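Local atomic coordinates of Non-reducing end beta-L-arabinofuranosidase (PDB entry 5MQO), a protein that probably acts as a glycoside hydrolase of family GH127, cleaving sugar linkages in complex plant pectin broken down by a gut bacterium. Residues A[478-486]-A[529-537]. Sequence-based numbering, arbitrary orientation.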
loop_
_atom_site.group_PDB
_atom_site.type_symbol
_atom_site.label_atom_id
_atom_site.label_comp_id
_atom_site.label_asym_id
_atom_site.label_seq_id
_atom_site.Cartn_x
_atom_site.Cartn_y
_atom_site.Cartn_z
ATOM N N PRO A 478 18.603 -4.593 -16.068
ATOM C CA PRO A 478 19.447 -5.299 -17.052
ATOM C C PRO A 478 20.146 -6.570 -16.513
ATOM O O PRO A 478 20.416 -7.492 -17.287
ATOM C CB PRO A 478 20.479 -4.236 -17.465
ATOM C CG PRO A 478 19.809 -2.942 -17.165
ATOM C CD PRO A 478 19.021 -3.192 -15.909
ATOM N N GLU A 479 20.411 -6.607 -15.206
ATOM C CA GLU A 479 20.981 -7.773 -14.529
ATOM C C GLU A 479 20.082 -9.014 -14.459
ATOM O O GLU A 479 20.596 -10.121 -14.290
ATOM C CB GLU A 479 21.393 -7.388 -13.104
ATOM C CG GLU A 479 22.623 -6.497 -13.005
ATOM C CD GLU A 479 23.102 -6.346 -11.559
ATOM O OE1 GLU A 479 23.097 -5.196 -11.061
ATOM O OE2 GLU A 479 23.477 -7.371 -10.911
ATOM N N GLY A 480 18.763 -8.843 -14.551
ATOM C CA GLY A 480 17.817 -9.962 -14.418
ATOM C C GLY A 480 16.454 -9.586 -13.830
ATOM O O GLY A 480 15.970 -8.485 -14.052
ATOM N N ILE A 481 15.860 -10.516 -13.070
ATOM C CA ILE A 481 14.488 -10.437 -12.543
ATOM C C ILE A 481 14.424 -10.574 -11.010
ATOM O O ILE A 481 15.012 -11.488 -10.425
ATOM C CB ILE A 481 13.648 -11.571 -13.150
ATOM C CG1 ILE A 481 13.649 -11.412 -14.676
ATOM C CG2 ILE A 481 12.231 -11.615 -12.555
ATOM C CD1 ILE A 481 12.984 -12.541 -15.420
ATOM N N TYR A 482 13.643 -9.695 -10.379
ATOM C CA TYR A 482 13.540 -9.633 -8.922
ATOM C C TYR A 482 12.197 -10.129 -8.424
ATOM O O TYR A 482 11.156 -9.642 -8.874
ATOM C CB TYR A 482 13.741 -8.194 -8.468
ATOM C CG TYR A 482 15.106 -7.649 -8.804
ATOM C CD1 TYR A 482 15.421 -7.262 -10.115
ATOM C CD2 TYR A 482 16.088 -7.514 -7.823
ATOM C CE1 TYR A 482 16.672 -6.748 -10.431
ATOM C CE2 TYR A 482 17.349 -7.007 -8.135
ATOM C CZ TYR A 482 17.641 -6.632 -9.436
ATOM O OH TYR A 482 18.874 -6.134 -9.748
ATOM N N CYS A 483 12.213 -11.090 -7.499
ATOM C CA CYS A 483 10.973 -11.515 -6.847
ATOM C C CYS A 483 10.758 -10.660 -5.588
ATOM O O CYS A 483 11.450 -10.835 -4.578
ATOM C CB CYS A 483 10.989 -13.009 -6.506
ATOM S SG CYS A 483 11.416 -14.073 -7.908
ATOM N N ASN A 484 9.782 -9.758 -5.670
ATOM C CA ASN A 484 9.469 -8.842 -4.607
ATOM C C ASN A 484 8.285 -9.250 -3.726
ATOM O O ASN A 484 8.413 -9.255 -2.510
ATOM C CB ASN A 484 9.243 -7.471 -5.216
ATOM C CG ASN A 484 10.528 -6.871 -5.728
ATOM O OD1 ASN A 484 11.476 -6.753 -4.981
ATOM N ND2 ASN A 484 10.567 -6.504 -6.997
ATOM N N LEU A 485 7.134 -9.569 -4.306
ATOM C CA LEU A 485 5.993 -10.025 -3.498
ATOM C C LEU A 485 5.631 -11.421 -3.881
ATOM O O LEU A 485 5.088 -11.621 -4.959
ATOM C CB LEU A 485 4.743 -9.156 -3.655
ATOM C CG LEU A 485 4.777 -7.668 -3.281
ATOM C CD1 LEU A 485 3.364 -7.205 -2.942
ATOM C CD2 LEU A 485 5.761 -7.337 -2.165
ATOM N N TYR A 486 5.897 -12.358 -2.959
ATOM C CA TYR A 486 5.608 -13.771 -3.141
ATOM C C TYR A 486 4.107 -14.047 -3.152
ATOM O O TYR A 486 3.327 -13.425 -2.425
ATOM C CB TYR A 486 6.339 -14.637 -2.076
ATOM C CG TYR A 486 7.851 -14.427 -2.079
ATOM C CD1 TYR A 486 8.605 -14.714 -3.220
ATOM C CD2 TYR A 486 8.522 -13.925 -0.969
ATOM C CE1 TYR A 486 9.972 -14.495 -3.267
ATOM C CE2 TYR A 486 9.904 -13.703 -1.011
ATOM C CZ TYR A 486 10.618 -13.983 -2.171
ATOM O OH TYR A 486 11.971 -13.784 -2.275
ATOM N N PHE A 529 21.973 -14.772 -16.667
ATOM C CA PHE A 529 21.271 -13.645 -16.057
ATOM C C PHE A 529 20.754 -14.122 -14.711
ATOM O O PHE A 529 20.625 -15.342 -14.496
ATOM C CB PHE A 529 20.133 -13.140 -16.956
ATOM C CG PHE A 529 19.027 -14.133 -17.161
ATOM C CD1 PHE A 529 19.124 -15.106 -18.140
ATOM C CD2 PHE A 529 17.891 -14.096 -16.381
ATOM C CE1 PHE A 529 18.103 -16.036 -18.329
ATOM C CE2 PHE A 529 16.866 -15.022 -16.557
ATOM C CZ PHE A 529 16.966 -15.991 -17.538
ATOM N N SER A 530 20.440 -13.174 -13.824
ATOM C CA SER A 530 20.124 -13.504 -12.426
ATOM C C SER A 530 18.628 -13.663 -12.121
ATOM O O SER A 530 17.754 -13.136 -12.826
ATOM C CB SER A 530 20.737 -12.461 -11.494
ATOM O OG SER A 530 22.145 -12.583 -11.417
ATOM N N LEU A 531 18.343 -14.419 -11.072
ATOM C CA LEU A 531 17.028 -14.391 -10.433
ATOM C C LEU A 531 17.249 -13.986 -9.000
ATOM O O LEU A 531 17.887 -14.714 -8.244
ATOM C CB LEU A 531 16.341 -15.763 -10.467
ATOM C CG LEU A 531 15.739 -16.214 -11.801
ATOM C CD1 LEU A 531 14.962 -17.517 -11.617
ATOM C CD2 LEU A 531 14.838 -15.162 -12.425
ATOM N N PHE A 532 16.712 -12.836 -8.619
ATOM C CA PHE A 532 16.917 -12.305 -7.272
ATOM C C PHE A 532 15.701 -12.641 -6.440
ATOM O O PHE A 532 14.572 -12.487 -6.919
ATOM C CB PHE A 532 17.079 -10.804 -7.306
ATOM C CG PHE A 532 18.228 -10.326 -8.127
ATOM C CD1 PHE A 532 18.116 -10.199 -9.502
ATOM C CD2 PHE A 532 19.412 -9.920 -7.518
ATOM C CE1 PHE A 532 19.169 -9.718 -10.270
ATOM C CE2 PHE A 532 20.471 -9.427 -8.272
ATOM C CZ PHE A 532 20.348 -9.336 -9.659
ATOM N N PHE A 533 15.925 -13.071 -5.202
ATOM C CA PHE A 533 14.831 -13.347 -4.242
ATOM C C PHE A 533 14.970 -12.488 -3.018
ATOM O O PHE A 533 15.983 -12.551 -2.302
ATOM C CB PHE A 533 14.825 -14.825 -3.826
ATOM C CG PHE A 533 14.631 -15.752 -4.981
ATOM C CD1 PHE A 533 15.706 -16.064 -5.818
ATOM C CD2 PHE A 533 13.368 -16.236 -5.278
ATOM C CE1 PHE A 533 15.523 -16.867 -6.916
ATOM C CE2 PHE A 533 13.182 -17.045 -6.365
ATOM C CZ PHE A 533 14.257 -17.362 -7.190
ATOM N N ARG A 534 13.965 -11.669 -2.761
ATOM C CA ARG A 534 14.002 -10.832 -1.566
ATOM C C ARG A 534 13.980 -11.744 -0.341
ATOM O O ARG A 534 13.216 -12.698 -0.296
ATOM C CB ARG A 534 12.836 -9.838 -1.554
ATOM C CG ARG A 534 12.856 -8.870 -0.383
ATOM C CD ARG A 534 11.816 -7.794 -0.551
ATOM N NE ARG A 534 10.510 -8.365 -0.339
ATOM C CZ ARG A 534 9.943 -8.565 0.849
ATOM N NH1 ARG A 534 8.720 -9.112 0.915
ATOM N NH2 ARG A 534 10.574 -8.210 1.974
ATOM N N ILE A 535 14.870 -11.487 0.606
ATOM C CA ILE A 535 14.759 -12.040 1.954
ATOM C C ILE A 535 14.065 -11.017 2.866
ATOM O O ILE A 535 14.667 -9.986 3.168
ATOM C CB ILE A 535 16.136 -12.353 2.552
ATOM C CG1 ILE A 535 16.981 -13.182 1.566
ATOM C CG2 ILE A 535 15.953 -13.031 3.907
ATOM C CD1 ILE A 535 16.240 -14.338 0.915
ATOM N N PRO A 536 12.801 -11.296 3.295
ATOM C CA PRO A 536 12.087 -10.404 4.232
ATOM C C PRO A 536 12.837 -10.030 5.509
ATOM O O PRO A 536 13.602 -10.831 6.035
ATOM C CB PRO A 536 10.812 -11.186 4.572
ATOM C CG PRO A 536 10.531 -11.950 3.331
ATOM C CD PRO A 536 11.875 -12.296 2.724
ATOM N N GLU A 537 12.600 -8.797 5.961
ATOM C CA GLU A 537 13.192 -8.235 7.170
ATOM C C GLU A 537 12.816 -9.108 8.341
ATOM O O GLU A 537 13.644 -9.387 9.192
ATOM C CB GLU A 537 12.707 -6.795 7.402
ATOM C CG GLU A 537 13.532 -6.040 8.446
ATOM C CD GLU A 537 13.016 -4.651 8.796
ATOM O OE1 GLU A 537 11.907 -4.272 8.372
ATOM O OE2 GLU A 537 13.727 -3.922 9.514
#
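Tyr482 and Phe532 lie side by side on one face of a parallel strand pair, their rings in an offset stack with centroids 4.0 Å apart and planes only 6° from parallel. Each ring has CG anti to its own carbonyl carbon (chi1 near -60° in both), bringing the two flat faces together. CE2 of Tyr482 sits over the centre of the Phe532 ring, 3.4 Å from its CG. Gly480 CA lies at the edge of Phe532; a CB there would run into Ser530 O, and its backbone angles already call for a glycine. OE2 of Glu479 comes to the ring edge at CZ, the carboxylate turned steeply against the ring. A serine in place of Tyr482 would probably leave one face of Phe532 uncovered and Ser477 without the hydroxyl it bonds.

On the other face CD2 of Leu531 tucks against CB of Ile481 at 3.9 Å, and SG of Cys483 approaches CE2 of the Phe533 ring obliquely. Five backbone bonds hold the register, among them the nearly straight one from Phe532 N to Ile481 O, 2.8 Å.

Past Cys483 the 478-486 segment turns, and Tyr486 swings back to the partner strand, its OH giving a 2.6 Å hydrogen bond to a lone pair of Arg534 O. Arg534 reaches across in return, bent at chi3 (72°), and NE donates a 3.1 Å hydrogen bond to Asn484 O in the guanidinium plane; its NH1 and NH2 form salt bridges with Glu409 and Glu406.

The pair forms the parallel step of a mixed sheet in the GH127 middle domain, between strands 474-477 and 559-565. Strand 572-577 packs against Tyr486 and Phe533, while helix 402-416 of the catalytic domain meets Leu485, Arg534 and Pro536.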